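PDB 6MVF: beta-galactosidase/beta-glucuronidase from Faecalibacterium prausnitzii L2-6, which binds flavin mononucleotide and, as a family 2 glycoside hydrolase of the gut microbiome, probably hydrolyses beta-glucuronides. Local coordinates for residues T110-G114 with G115-F119. Numbering follows the deposited sequence.
Sequences TTHEG and GFSIF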
loop_
_atom_site.group_PDB
_atom_site.type_symbol
_atom_site.label_atom_id
_atom_site.label_comp_id
_atom_site.label_asym_id
_atom_site.label_seq_id
_atom_site.Cartn_x
_atom_site.Cartn_y
_atom_site.Cartn_z
ATOM N N THR A 110 18.100 -30.966 -16.202
ATOM C CA THR A 110 18.136 -30.395 -17.543
ATOM C C THR A 110 19.419 -29.588 -17.705
ATOM O O THR A 110 20.078 -29.232 -16.720
ATOM C CB THR A 110 16.897 -29.515 -17.818
ATOM O OG1 THR A 110 16.740 -29.348 -19.229
ATOM C CG2 THR A 110 17.007 -28.132 -17.152
ATOM N N THR A 111 19.765 -29.309 -18.968
ATOM C CA THR A 111 20.822 -28.370 -19.334
ATOM C C THR A 111 20.295 -27.389 -20.372
ATOM O O THR A 111 19.345 -27.673 -21.107
ATOM C CB THR A 111 22.063 -29.052 -19.915
ATOM O OG1 THR A 111 21.681 -29.808 -21.072
ATOM C CG2 THR A 111 22.722 -29.954 -18.891
ATOM N N HIS A 112 20.928 -26.227 -20.440
ATOM C CA HIS A 112 20.407 -25.185 -21.305
ATOM C C HIS A 112 21.528 -24.281 -21.774
ATOM O O HIS A 112 22.462 -23.985 -21.029
ATOM C CB HIS A 112 19.346 -24.345 -20.596
ATOM C CG HIS A 112 18.722 -23.315 -21.478
ATOM N ND1 HIS A 112 19.208 -22.032 -21.582
ATOM C CD2 HIS A 112 17.649 -23.380 -22.301
ATOM C CE1 HIS A 112 18.455 -21.348 -22.425
ATOM N NE2 HIS A 112 17.501 -22.143 -22.872
ATOM N N GLU A 113 21.404 -23.814 -23.004
ATOM C CA GLU A 113 22.388 -22.932 -23.600
ATOM C C GLU A 113 21.672 -21.702 -24.142
ATOM O O GLU A 113 20.540 -21.795 -24.630
ATOM C CB GLU A 113 23.143 -23.671 -24.691
ATOM C CG GLU A 113 24.290 -22.922 -25.269
ATOM C CD GLU A 113 24.958 -23.688 -26.398
ATOM O OE1 GLU A 113 25.110 -23.110 -27.500
ATOM O OE2 GLU A 113 25.327 -24.868 -26.178
ATOM N N GLY A 114 22.322 -20.544 -24.044
ATOM C CA GLY A 114 21.649 -19.294 -24.342
ATOM C C GLY A 114 21.216 -18.618 -23.055
ATOM O O GLY A 114 20.456 -19.189 -22.262
ATOM N N GLY A 115 21.693 -17.399 -22.828
ATOM C CA GLY A 115 21.582 -16.824 -21.507
ATOM C C GLY A 115 20.516 -15.759 -21.348
ATOM O O GLY A 115 20.621 -14.912 -20.461
ATOM N N PHE A 116 19.489 -15.789 -22.191
ATOM C CA PHE A 116 18.504 -14.716 -22.168
ATOM C C PHE A 116 17.086 -15.243 -22.350
ATOM O O PHE A 116 16.193 -14.461 -22.691
ATOM C CB PHE A 116 18.804 -13.653 -23.248
ATOM C CG PHE A 116 20.230 -13.178 -23.241
ATOM C CD1 PHE A 116 21.222 -13.902 -23.904
ATOM C CD2 PHE A 116 20.590 -12.033 -22.529
ATOM C CE1 PHE A 116 22.534 -13.491 -23.862
ATOM C CE2 PHE A 116 21.892 -11.602 -22.497
ATOM C CZ PHE A 116 22.873 -12.331 -23.163
ATOM N N SER A 117 16.854 -16.542 -22.137
ATOM C CA SER A 117 15.518 -17.091 -22.300
ATOM C C SER A 117 15.177 -18.040 -21.154
ATOM O O SER A 117 16.058 -18.626 -20.513
ATOM C CB SER A 117 15.348 -17.801 -23.655
ATOM O OG SER A 117 16.497 -18.527 -24.023
ATOM N N ILE A 118 13.868 -18.152 -20.901
ATOM C CA ILE A 118 13.337 -19.011 -19.853
ATOM C C ILE A 118 13.527 -20.461 -20.265
ATOM O O ILE A 118 13.357 -20.824 -21.439
ATOM C CB ILE A 118 11.848 -18.682 -19.617
ATOM C CG1 ILE A 118 11.679 -17.253 -19.120
ATOM C CG2 ILE A 118 11.177 -19.649 -18.643
ATOM C CD1 ILE A 118 10.290 -16.706 -19.348
ATOM N N PHE A 119 13.899 -21.306 -19.312
ATOM C CA PHE A 119 13.833 -22.738 -19.559
ATOM C C PHE A 119 13.326 -23.420 -18.296
ATOM O O PHE A 119 13.512 -22.905 -17.183
ATOM C CB PHE A 119 15.181 -23.295 -20.022
ATOM C CG PHE A 119 16.287 -23.099 -19.041
ATOM C CD1 PHE A 119 17.029 -21.929 -19.035
ATOM C CD2 PHE A 119 16.612 -24.099 -18.136
ATOM C CE1 PHE A 119 18.072 -21.765 -18.129
ATOM C CE2 PHE A 119 17.635 -23.932 -17.232
ATOM C CZ PHE A 119 18.366 -22.775 -17.225
HETATM O O HOH W 1 19.016 -18.341 -20.244
#
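The imidazole of His112 and the phenyl ring of Phe119 lie face on face in an offset stack, centroids 4.1 Å apart and planes only 9° from parallel. Near the edge of the imidazole come Ser117 OG and Gly114 O; at the edge of the phenyl ring sits the methyl CG2 of Thr110. The pair bridges the turn that carries the chain from strand 107-113, at the edge of one sheet within this chain, to strand 119-122, at the edge of another, in the beta-sandwich (jelly-roll) sugar-binding domain of family 2 glycoside hydrolases. CB of His112 rests over the middle of the Phe119 ring, 3.5 Å from the centroid, in a CH-pi contact; CG, anti to the backbone N (chi1 -176°), carries the imidazole on over the CG-CD1 side of the phenyl ring. CD2, next to CG in the imidazole, lies against Phe119 CB. Glu380 on helix 368-385 of the barrel domain hydrogen-bonds His112 NE2 through OE2 and Ser117 OG through OE1, tying the loop to the helix that also carries the FMN-binding Lys379. With an alanine here in place of His112, CB would still cover the ring centre, but the part of the Phe119 face under the imidazole would probably be uncovered and Glu380 OE2 left without its histidine partner. Gly114 takes backbone angles at which a CB would collide with the carbonyl O of Glu113. Inside the bend one water donates to two carbonyls, Gly114 O at 2.6 Å and Ser117 O at 3.0 Å.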